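Local coordinates for protein DyP2 (PDB 4G2C) that binds haem and probably acts as a multifunctional dye-decolourising peroxidase, oxidising dyes and possibly lignin-related compounds, with a manganese ion bound at a separate site, at residues P56-A61 and Q252-D257; S222-L227 and L372-G377; N242-S247 and V330-S335. One frame throughout, in Å; residues are numbered along the deposited sequence.

Contact 1: residues P56-A61 and Q252-D257; sequences PNILKA and QVLVPD. With ACT (acetate ion), chain X.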
loop_
_atom_site.group_PDB
_atom_site.type_symbol
_atom_site.label_atom_id
_atom_site.label_comp_id
_atom_site.label_asym_id
_atom_site.label_seq_id
_atom_site.Cartn_x
_atom_site.Cartn_y
_atom_site.Cartn_z
ATOM N N PRO A 56 -4.042 3.798 15.362
ATOM C CA PRO A 56 -4.859 3.015 14.428
ATOM C C PRO A 56 -4.226 2.965 13.028
ATOM O O PRO A 56 -3.277 3.705 12.727
ATOM C CB PRO A 56 -6.169 3.815 14.349
ATOM C CG PRO A 56 -6.180 4.697 15.548
ATOM C CD PRO A 56 -4.748 5.004 15.833
ATOM N N ASN A 57 -4.774 2.094 12.185
ATOM C CA ASN A 57 -4.406 1.989 10.774
ATOM C C ASN A 57 -3.122 1.188 10.543
ATOM O O ASN A 57 -2.754 0.917 9.403
ATOM C CB ASN A 57 -4.328 3.374 10.110
ATOM C CG ASN A 57 -4.406 3.302 8.584
ATOM O OD1 ASN A 57 -5.110 2.457 8.016
ATOM N ND2 ASN A 57 -3.682 4.182 7.917
ATOM N N ILE A 58 -2.452 0.794 11.628
ATOM C CA ILE A 58 -1.170 0.126 11.488
ATOM C C ILE A 58 -1.326 -1.399 11.494
ATOM O O ILE A 58 -1.093 -2.041 10.483
ATOM C CB ILE A 58 -0.140 0.611 12.543
ATOM C CG1 ILE A 58 0.170 2.103 12.342
ATOM C CG2 ILE A 58 1.145 -0.193 12.429
ATOM C CD1 ILE A 58 0.867 2.787 13.542
ATOM N N LEU A 59 -1.726 -1.967 12.625
ATOM C CA LEU A 59 -1.949 -3.415 12.711
ATOM C C LEU A 59 -3.214 -3.849 11.946
ATOM O O LEU A 59 -3.387 -5.023 11.613
ATOM C CB LEU A 59 -2.026 -3.879 14.173
ATOM C CG LEU A 59 -0.793 -3.860 15.081
ATOM C CD1 LEU A 59 -1.180 -4.245 16.492
ATOM C CD2 LEU A 59 0.337 -4.792 14.582
ATOM N N LYS A 60 -4.087 -2.891 11.667
ATOM C CA LYS A 60 -5.348 -3.156 10.980
ATOM C C LYS A 60 -5.782 -1.870 10.280
ATOM O O LYS A 60 -5.905 -0.838 10.925
ATOM C CB LYS A 60 -6.404 -3.538 12.016
ATOM C CG LYS A 60 -7.832 -3.604 11.486
ATOM C CD LYS A 60 -8.172 -5.014 11.150
ATOM C CE LYS A 60 -9.543 -5.143 10.538
ATOM N NZ LYS A 60 -9.540 -6.336 9.655
ATOM N N ALA A 61 -6.014 -1.921 8.972
ATOM C CA ALA A 61 -6.341 -0.708 8.218
ATOM C C ALA A 61 -7.550 0.043 8.799
ATOM O O ALA A 61 -8.437 -0.563 9.374
ATOM C CB ALA A 61 -6.582 -1.044 6.745
ATOM N N GLN A 252 7.148 -7.379 11.743
ATOM C CA GLN A 252 7.095 -7.020 10.321
ATOM C C GLN A 252 6.449 -5.639 10.082
ATOM O O GLN A 252 6.293 -5.212 8.949
ATOM C CB GLN A 252 6.390 -8.101 9.491
ATOM C CG GLN A 252 6.725 -8.019 7.994
ATOM C CD GLN A 252 6.703 -9.370 7.299
ATOM O OE1 GLN A 252 7.004 -10.400 7.905
ATOM N NE2 GLN A 252 6.334 -9.374 6.024
ATOM N N VAL A 253 6.076 -4.945 11.155
ATOM C CA VAL A 253 5.452 -3.639 11.013
ATOM C C VAL A 253 5.789 -2.724 12.185
ATOM O O VAL A 253 5.991 -1.533 11.997
ATOM C CB VAL A 253 3.912 -3.759 10.820
ATOM C CG1 VAL A 253 3.245 -4.339 12.065
ATOM C CG2 VAL A 253 3.310 -2.417 10.453
ATOM N N LEU A 254 5.876 -3.280 13.392
ATOM C CA LEU A 254 6.101 -2.452 14.570
ATOM C C LEU A 254 7.579 -2.227 14.870
ATOM O O LEU A 254 8.422 -3.110 14.662
ATOM C CB LEU A 254 5.428 -3.049 15.794
ATOM C CG LEU A 254 3.910 -3.196 15.750
ATOM C CD1 LEU A 254 3.398 -3.774 17.077
ATOM C CD2 LEU A 254 3.249 -1.849 15.458
ATOM N N VAL A 255 7.860 -1.037 15.386
ATOM C CA VAL A 255 9.200 -0.601 15.752
ATOM C C VAL A 255 9.083 0.090 17.114
ATOM O O VAL A 255 8.168 0.888 17.328
ATOM C CB VAL A 255 9.726 0.448 14.734
ATOM C CG1 VAL A 255 11.130 0.848 15.051
ATOM C CG2 VAL A 255 9.625 -0.081 13.285
ATOM N N PRO A 256 9.996 -0.223 18.044
ATOM C CA PRO A 256 10.016 0.506 19.316
ATOM C C PRO A 256 10.137 1.996 19.030
ATOM O O PRO A 256 10.913 2.382 18.162
ATOM C CB PRO A 256 11.283 -0.014 20.003
ATOM C CG PRO A 256 11.529 -1.399 19.368
ATOM C CD PRO A 256 11.002 -1.302 17.976
ATOM N N ASP A 257 9.355 2.815 19.730
ATOM C CA ASP A 257 9.386 4.259 19.548
ATOM C C ASP A 257 10.530 4.863 20.371
ATOM O O ASP A 257 10.426 5.001 21.586
ATOM C CB ASP A 257 8.047 4.851 19.976
ATOM C CG ASP A 257 7.937 6.321 19.662
ATOM O OD1 ASP A 257 8.931 6.888 19.155
ATOM O OD2 ASP A 257 6.864 6.906 19.933
HETATM C C ACT X . -5.547 -5.485 7.568
HETATM O O ACT X . -5.865 -4.281 7.444
HETATM O OXT ACT X . -4.339 -5.718 7.837
HETATM C CH3 ACT X . -6.563 -6.581 7.406
#
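Ile58 and Leu59 meet Val253 and Leu254 mainly through methyl groups. CG2 is the branch of Ile58 that makes the contact. It lies 3.7 Å from CG2 of Val253 and 4.0 Å from CD2 of Leu254, so it sits at both side chains at once. Leu59 does the same with CD2, which is 3.9 Å from CG1 of Val253 and 4.1 Å from CD1 of Leu254. Val253 therefore offers one methyl to each partner, and so does Leu254. The Leu59 and Leu254 side chains cross at about a right angle, while the other pairs meet at a slant. In Ile58, CG2 stands anti to the backbone N, and this turns the short branch, not the CG1 arm, to the partner segment. All four side chains are buried.

The next shell closes round them. Phe226 packs on Leu59 and Val253, and Phe408 of strand 402-409 packs on Ile58 and Val253. Phe267 of strand 267-278 touches Leu254.

The backbone is held separately. The carbonyls of Asn57 and Ile58 accept from Arg376, and Val253 O accepts from Ser269 OG. Val255, in the short strand 255-256, pairs with Gly268 of strand 267-278. Further out, Ala61 N donates to O of an acetate ion, probably from the crystallisation liquor, at 2.8 Å, in a nearly straight bond of 173°.

The contact thus joins the loop between helix 45-53 and strand 66-74 to the residues just before strand 255-256. One belongs to the N-terminal DyP alpha+beta barrel region, the other to the second sheet. Its chemistry is wholly apolar across the segments. Its hold therefore rests on close fit and exclusion of water, and the polar bonds that fix each backbone come from neighbouring parts.

Contact 2: residues S222-L227 and L372-G377; sequences SQPLFL and LMARRG. With HEM (protoporphyrin IX containing Fe), chain C; ACT (acetate ion), chain O; ACT (acetate ion), chain X.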
loop_
_atom_site.group_PDB
_atom_site.type_symbol
_atom_site.label_atom_id
_atom_site.label_comp_id
_atom_site.label_asym_id
_atom_site.label_seq_id
_atom_site.Cartn_x
_atom_site.Cartn_y
_atom_site.Cartn_z
ATOM N N SER A 222 -4.817 -8.666 -0.779
ATOM C CA SER A 222 -3.799 -9.467 -0.115
ATOM C C SER A 222 -3.006 -8.626 0.865
ATOM O O SER A 222 -2.179 -7.807 0.463
ATOM C CB SER A 222 -2.847 -10.066 -1.154
ATOM O OG SER A 222 -1.847 -10.860 -0.533
ATOM N N GLN A 223 -3.263 -8.842 2.149
ATOM C CA GLN A 223 -2.643 -8.088 3.225
ATOM C C GLN A 223 -1.997 -9.037 4.221
ATOM O O GLN A 223 -2.558 -10.092 4.522
ATOM C CB GLN A 223 -3.710 -7.265 3.964
ATOM C CG GLN A 223 -4.333 -6.126 3.152
ATOM C CD GLN A 223 -3.414 -4.913 3.046
ATOM O OE1 GLN A 223 -2.259 -4.944 3.490
ATOM N NE2 GLN A 223 -3.926 -3.836 2.457
ATOM N N PRO A 224 -0.825 -8.654 4.759
ATOM C CA PRO A 224 -0.271 -9.333 5.942
ATOM C C PRO A 224 -1.219 -9.170 7.130
ATOM O O PRO A 224 -1.685 -8.062 7.380
ATOM C CB PRO A 224 1.031 -8.570 6.206
ATOM C CG PRO A 224 0.795 -7.197 5.609
ATOM C CD PRO A 224 -0.028 -7.478 4.369
ATOM N N LEU A 225 -1.537 -10.258 7.827
ATOM C CA LEU A 225 -2.407 -10.170 8.999
ATOM C C LEU A 225 -1.594 -10.326 10.289
ATOM O O LEU A 225 -1.008 -11.381 10.538
ATOM C CB LEU A 225 -3.526 -11.216 8.936
ATOM C CG LEU A 225 -4.377 -11.172 7.654
ATOM C CD1 LEU A 225 -5.513 -12.196 7.653
ATOM C CD2 LEU A 225 -4.919 -9.749 7.440
ATOM N N PHE A 226 -1.556 -9.268 11.096
ATOM C CA PHE A 226 -0.763 -9.265 12.319
ATOM C C PHE A 226 -1.569 -9.743 13.526
ATOM O O PHE A 226 -1.012 -10.051 14.570
ATOM C CB PHE A 226 -0.195 -7.860 12.580
ATOM C CG PHE A 226 0.504 -7.267 11.396
ATOM C CD1 PHE A 226 1.776 -7.696 11.042
ATOM C CD2 PHE A 226 -0.128 -6.302 10.602
ATOM C CE1 PHE A 226 2.423 -7.162 9.931
ATOM C CE2 PHE A 226 0.511 -5.759 9.497
ATOM C CZ PHE A 226 1.797 -6.185 9.162
ATOM N N LEU A 227 -2.885 -9.787 13.374
ATOM C CA LEU A 227 -3.784 -10.150 14.464
ATOM C C LEU A 227 -4.372 -11.534 14.227
ATOM O O LEU A 227 -4.826 -11.862 13.122
ATOM C CB LEU A 227 -4.908 -9.114 14.600
ATOM C CG LEU A 227 -4.375 -7.682 14.744
ATOM C CD1 LEU A 227 -5.512 -6.668 14.897
ATOM C CD2 LEU A 227 -3.407 -7.598 15.916
ATOM N N LEU A 372 7.339 -8.466 2.581
ATOM C CA LEU A 372 5.934 -8.110 2.422
ATOM C C LEU A 372 5.530 -7.059 3.446
ATOM O O LEU A 372 6.121 -6.967 4.522
ATOM C CB LEU A 372 5.037 -9.344 2.555
ATOM C CG LEU A 372 5.307 -10.465 1.542
ATOM C CD1 LEU A 372 4.287 -11.611 1.679
ATOM C CD2 LEU A 372 5.290 -9.905 0.147
ATOM N N MET A 373 4.503 -6.284 3.118
ATOM C CA MET A 373 4.177 -5.131 3.927
ATOM C C MET A 373 2.684 -4.817 3.954
ATOM O O MET A 373 1.937 -5.216 3.076
ATOM C CB MET A 373 4.963 -3.922 3.413
ATOM C CG MET A 373 4.278 -3.216 2.271
ATOM S SD MET A 373 5.406 -2.326 1.218
ATOM C CE MET A 373 6.344 -3.674 0.488
ATOM N N ALA A 374 2.275 -4.085 4.985
ATOM C CA ALA A 374 0.927 -3.562 5.114
ATOM C C ALA A 374 0.677 -2.363 4.185
ATOM O O ALA A 374 1.268 -1.302 4.359
ATOM C CB ALA A 374 0.697 -3.139 6.540
ATOM N N ARG A 375 -0.220 -2.532 3.220
ATOM C CA ARG A 375 -0.573 -1.459 2.299
ATOM C C ARG A 375 -1.837 -0.767 2.805
ATOM O O ARG A 375 -2.799 -1.432 3.210
ATOM C CB ARG A 375 -0.796 -2.015 0.889
ATOM C CG ARG A 375 0.440 -2.688 0.249
ATOM C CD ARG A 375 0.114 -3.277 -1.159
ATOM N NE ARG A 375 -0.759 -4.447 -1.031
ATOM C CZ ARG A 375 -1.836 -4.697 -1.766
ATOM N NH1 ARG A 375 -2.203 -3.869 -2.750
ATOM N NH2 ARG A 375 -2.545 -5.793 -1.512
ATOM N N ARG A 376 -1.835 0.563 2.781
ATOM C CA ARG A 376 -2.958 1.345 3.293
ATOM C C ARG A 376 -3.282 2.506 2.364
ATOM O O ARG A 376 -3.671 3.578 2.827
ATOM C CB ARG A 376 -2.607 1.911 4.674
ATOM C CG ARG A 376 -2.181 0.863 5.691
ATOM C CD ARG A 376 -3.389 0.106 6.228
ATOM N NE ARG A 376 -3.002 -0.806 7.297
ATOM C CZ ARG A 376 -2.874 -2.125 7.155
ATOM N NH1 ARG A 376 -3.124 -2.694 5.979
ATOM N NH2 ARG A 376 -2.505 -2.875 8.191
ATOM N N GLY A 377 -3.115 2.298 1.059
ATOM C CA GLY A 377 -3.276 3.360 0.083
ATOM C C GLY A 377 -4.717 3.770 -0.144
ATOM O O GLY A 377 -5.647 3.095 0.293
HETATM C CHA HEM C . -1.467 -5.967 -5.108
HETATM C CHB HEM C . -2.381 -2.331 -8.203
HETATM C CHC HEM C . 1.427 0.157 -6.498
HETATM C CHD HEM C . 2.769 -3.772 -4.011
HETATM C C1A HEM C . -2.058 -5.197 -6.081
HETATM C C2A HEM C . -3.264 -5.544 -6.806
HETATM C C3A HEM C . -3.511 -4.536 -7.651
HETATM C C4A HEM C . -2.481 -3.523 -7.492
HETATM C CMA HEM C . -4.687 -4.444 -8.638
HETATM C CAA HEM C . -4.085 -6.848 -6.603
HETATM C CBA HEM C . -5.055 -6.660 -5.432
HETATM C CGA HEM C . -4.406 -6.969 -4.102
HETATM O O1A HEM C . -3.845 -8.065 -3.922
HETATM O O2A HEM C . -4.443 -6.115 -3.192
HETATM C C1B HEM C . -1.436 -1.329 -8.037
HETATM C C2B HEM C . -1.360 -0.047 -8.736
HETATM C C3B HEM C . -0.300 0.628 -8.248
HETATM C C4B HEM C . 0.314 -0.181 -7.224
HETATM C CMB HEM C . -2.327 0.414 -9.856
HETATM C CAB HEM C . 0.222 2.033 -8.622
HETATM C CBB HEM C . -0.570 2.923 -9.223
HETATM C C1C HEM C . 2.164 -0.723 -5.736
HETATM C C2C HEM C . 3.497 -0.483 -5.208
HETATM C C3C HEM C . 3.854 -1.571 -4.505
HETATM C C4C HEM C . 2.765 -2.524 -4.576
HETATM C CMC HEM C . 4.329 0.819 -5.394
HETATM C CAC HEM C . 5.197 -1.824 -3.778
HETATM C CBC HEM C . 6.308 -1.143 -4.103
HETATM C C1D HEM C . 1.742 -4.691 -4.028
HETATM C C2D HEM C . 1.715 -5.884 -3.224
HETATM C C3D HEM C . 0.386 -6.540 -3.565
HETATM C C4D HEM C . -0.245 -5.707 -4.540
HETATM C CMD HEM C . 2.790 -6.363 -2.232
HETATM C CAD HEM C . -0.172 -7.845 -3.034
HETATM C CBD HEM C . 0.616 -8.911 -3.768
HETATM C CGD HEM C . 0.175 -10.202 -3.136
HETATM O O1D HEM C . 0.315 -10.323 -1.891
HETATM O O2D HEM C . -0.354 -11.068 -3.885
HETATM N NA HEM C . -1.616 -3.968 -6.512
HETATM N NB HEM C . -0.399 -1.360 -7.125
HETATM N NC HEM C . 1.748 -1.982 -5.332
HETATM N ND HEM C . 0.576 -4.628 -4.783
HETATM FE FE HEM C . 0.135 -3.026 -6.131
HETATM C C ACT O . -4.222 -0.384 -1.202
HETATM O O ACT O . -4.380 -1.083 -0.169
HETATM O OXT ACT O . -3.065 0.054 -1.438
HETATM C CH3 ACT O . -5.374 -0.078 -2.110
HETATM C C ACT X . -5.547 -5.485 7.568
HETATM O O ACT X . -5.865 -4.281 7.444
HETATM O OXT ACT X . -4.339 -5.718 7.837
HETATM C CH3 ACT X . -6.563 -6.581 7.406
HETATM O O HOH W 1 0.297 -6.112 1.008
HETATM O O HOH W 2 -2.385 -5.501 6.483
#
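Arg375 NH2 donates to Ser222 O at 2.8 Å, in the guanidinium plane but above the carbonyl plane. NH2 also grips haem propionate O2A at 2.6 Å, and Ser222 OG reaches the other propionate, at O1D. Haem C4D lies over one face of the guanidinium, offset toward its rim. A bend at chi3 (-70°) turns the arginine end along the haem. Water 1 accepts from Arg375 NE and donates to Ser222 O and Met373 O.

Gln223 docks its amide on the backbone of Arg375, much as a strand would. OE1 takes Arg375 N on a lone pair at 3.2 Å, and NE2 donates to Arg375 O at 2.8 Å. This clamps strand 374-380, an edge of the second sheet, to the haem-pocket loop before helix 228-237. Arg376 NH1 reaches Arg375 O from the opposite face of the carbonyl plane. The Gln223 amide and the Arg376 guanidinium are turned 60° apart. Arg376 is held more firmly by Asn57 O and Ile58 O. Pro224 sets CG and CD on the Met373 carbonyl, CD 3.3 Å from Met373 O; CG nears Ala374 CB. Ala374 CB lies at the edge of the Phe226 ring, in plane, 4.0 Å from CE2.

Contact 3: residues N242-S247 and V330-S335; sequences NDWDPS and VGNDFS. With ACT (acetate ion), chain H; ACT (acetate ion), chain B.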
loop_
_atom_site.group_PDB
_atom_site.type_symbol
_atom_site.label_atom_id
_atom_site.label_comp_id
_atom_site.label_asym_id
_atom_site.label_seq_id
_atom_site.Cartn_x
_atom_site.Cartn_y
_atom_site.Cartn_z
ATOM N N ASN A 242 -5.367 -22.224 3.439
ATOM C CA ASN A 242 -4.728 -23.542 3.340
ATOM C C ASN A 242 -3.467 -23.506 2.506
ATOM O O ASN A 242 -2.522 -24.246 2.738
ATOM C CB ASN A 242 -5.669 -24.564 2.695
ATOM C CG ASN A 242 -6.970 -24.732 3.449
ATOM O OD1 ASN A 242 -7.028 -24.635 4.682
ATOM N ND2 ASN A 242 -8.029 -24.995 2.707
ATOM N N ASP A 243 -3.475 -22.654 1.505
ATOM C CA ASP A 243 -2.403 -22.622 0.538
ATOM C C ASP A 243 -1.501 -21.422 0.835
ATOM O O ASP A 243 -0.278 -21.513 0.740
ATOM C CB ASP A 243 -3.019 -22.519 -0.849
ATOM C CG ASP A 243 -2.096 -22.985 -1.930
ATOM O OD1 ASP A 243 -0.881 -23.120 -1.647
ATOM O OD2 ASP A 243 -2.591 -23.194 -3.070
ATOM N N TRP A 244 -2.113 -20.299 1.205
ATOM C CA TRP A 244 -1.355 -19.104 1.558
ATOM C C TRP A 244 -1.635 -18.688 3.000
ATOM O O TRP A 244 -2.778 -18.432 3.367
ATOM C CB TRP A 244 -1.673 -17.952 0.592
ATOM C CG TRP A 244 -1.012 -16.661 0.990
ATOM C CD1 TRP A 244 -1.622 -15.549 1.488
ATOM C CD2 TRP A 244 0.393 -16.369 0.958
ATOM N NE1 TRP A 244 -0.689 -14.580 1.759
ATOM C CE2 TRP A 244 0.555 -15.058 1.438
ATOM C CE3 TRP A 244 1.525 -17.092 0.566
ATOM C CZ2 TRP A 244 1.803 -14.449 1.533
ATOM C CZ3 TRP A 244 2.744 -16.501 0.651
ATOM C CH2 TRP A 244 2.888 -15.189 1.136
ATOM N N ASP A 245 -0.590 -18.647 3.819
ATOM C CA ASP A 245 -0.702 -18.163 5.195
ATOM C C ASP A 245 -0.419 -16.649 5.188
ATOM O O ASP A 245 0.685 -16.222 4.855
ATOM C CB ASP A 245 0.283 -18.933 6.088
ATOM C CG ASP A 245 0.364 -18.379 7.522
ATOM O OD1 ASP A 245 -0.644 -17.828 8.031
ATOM O OD2 ASP A 245 1.446 -18.517 8.146
ATOM N N PRO A 246 -1.437 -15.826 5.499
ATOM C CA PRO A 246 -1.249 -14.366 5.452
ATOM C C PRO A 246 -0.699 -13.776 6.763
ATOM O O PRO A 246 -0.450 -12.564 6.829
ATOM C CB PRO A 246 -2.668 -13.853 5.189
ATOM C CG PRO A 246 -3.551 -14.876 5.873
ATOM C CD PRO A 246 -2.833 -16.202 5.782
ATOM N N SER A 247 -0.526 -14.620 7.782
ATOM C CA SER A 247 0.063 -14.214 9.063
ATOM C C SER A 247 1.337 -13.418 8.866
ATOM O O SER A 247 2.130 -13.698 7.972
ATOM C CB SER A 247 0.430 -15.439 9.915
ATOM O OG SER A 247 -0.699 -16.245 10.188
ATOM N N VAL A 330 -13.734 -12.640 -3.524
ATOM C CA VAL A 330 -12.424 -12.571 -4.139
ATOM C C VAL A 330 -11.482 -13.412 -3.292
ATOM O O VAL A 330 -11.361 -13.181 -2.095
ATOM C CB VAL A 330 -11.907 -11.127 -4.157
ATOM C CG1 VAL A 330 -10.466 -11.090 -4.690
ATOM C CG2 VAL A 330 -12.837 -10.250 -5.000
ATOM N N GLY A 331 -10.814 -14.386 -3.900
ATOM C CA GLY A 331 -9.952 -15.268 -3.127
ATOM C C GLY A 331 -8.535 -14.753 -2.948
ATOM O O GLY A 331 -8.085 -13.906 -3.705
ATOM N N ASN A 332 -7.833 -15.285 -1.951
ATOM C CA ASN A 332 -6.402 -15.036 -1.779
ATOM C C ASN A 332 -5.621 -16.300 -1.390
ATOM O O ASN A 332 -4.412 -16.246 -1.159
ATOM C CB ASN A 332 -6.147 -13.944 -0.727
ATOM C CG ASN A 332 -4.778 -13.316 -0.875
ATOM O OD1 ASN A 332 -4.336 -13.056 -1.987
ATOM N ND2 ASN A 332 -4.089 -13.093 0.241
ATOM N N ASP A 333 -6.319 -17.428 -1.316
ATOM C CA ASP A 333 -5.719 -18.684 -0.904
ATOM C C ASP A 333 -5.092 -19.439 -2.078
ATOM O O ASP A 333 -5.639 -20.434 -2.555
ATOM C CB ASP A 333 -6.775 -19.559 -0.246
ATOM C CG ASP A 333 -6.170 -20.589 0.661
ATOM O OD1 ASP A 333 -4.953 -20.488 0.911
ATOM O OD2 ASP A 333 -6.902 -21.488 1.119
ATOM N N PHE A 334 -3.947 -18.953 -2.540
ATOM C CA PHE A 334 -3.221 -19.588 -3.641
ATOM C C PHE A 334 -1.730 -19.270 -3.536
ATOM O O PHE A 334 -1.331 -18.288 -2.899
ATOM C CB PHE A 334 -3.721 -19.062 -4.994
ATOM C CG PHE A 334 -3.518 -17.580 -5.174
ATOM C CD1 PHE A 334 -2.292 -17.078 -5.628
ATOM C CD2 PHE A 334 -4.526 -16.686 -4.838
ATOM C CE1 PHE A 334 -2.086 -15.710 -5.776
ATOM C CE2 PHE A 334 -4.330 -15.304 -4.968
ATOM C CZ PHE A 334 -3.111 -14.813 -5.446
ATOM N N SER A 335 -0.921 -20.110 -4.171
ATOM C CA SER A 335 0.501 -19.871 -4.350
ATOM C C SER A 335 0.766 -20.163 -5.812
ATOM O O SER A 335 -0.150 -20.501 -6.553
ATOM C CB SER A 335 1.346 -20.817 -3.480
ATOM O OG SER A 335 1.343 -22.140 -3.999
HETATM C C ACT H . 1.540 -25.216 -0.857
HETATM O O ACT H . 2.124 -26.232 -1.319
HETATM O OXT ACT H . 1.427 -24.226 -1.629
HETATM C CH3 ACT H . 1.006 -25.190 0.548
HETATM C C ACT B . -1.118 -17.226 13.385
HETATM O O ACT B . -1.994 -16.749 12.627
HETATM O OXT ACT B . -0.111 -17.783 12.871
HETATM C CH3 ACT B . -1.280 -17.133 14.864
#
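Asp333 takes three backbone N-H groups of 242-247 with one carboxylate. Its OD2 accepts from Asn242 N at 2.9 Å. Its OD1 is shared: Asp243 N gives a bond of 2.7 Å on the syn side, and Trp244 N one of 2.9 Å, nearly along the C-O axis and fairly straight at 165°. With chi1 at -158° the carboxylate of Asp333 swings away from its own backbone N and across to the other loop. An alanine here is likely to leave these three N-H groups without their acceptor and the backbone at 242-244 freer to move.

Looser contacts flank the carboxylate. Trp244 CB rests 3.5 Å from Phe334 O. The indole and the Asn332 amide run side by side, their planes 72° apart, and Trp244 CD1 is 3.7 Å from Asn332 ND2. Asn332 OD1 is bonded to Arg357, and Trp244 makes a cation-pi contact with Arg369.

At the outer end, Ser335 OG donates to an acetate oxygen, OXT, at 3.2 Å.

Asp333 is also the centre of an inverse gamma turn. From there one side-chain carboxylate gathers three successive backbone N-H groups, joining two irregular loops beside the haem pocket.

From the N terminus, residues 56-61 come first and meet 252-257, so contact 1 closes a loop of 190 residues. Contact 2 opens within it, at 222-227, but closes only at 372-377, so the two cross. Contact 3 begins at 242-247, still inside the first loop, and ends at 330-335. It crosses contact 1 and lies wholly within contact 2. Contacts 1 and 2 touch through Arg376 and through Val253 on Phe226. Contacts 2 and 3 meet where Leu225 N bonds Pro246 O. Contacts 1 and 3 do not touch. Contact 1 joins the barrel-region loop to the second sheet, contact 2 joins that sheet to the haem-pocket loop, and contact 3 joins two outer loops beside it.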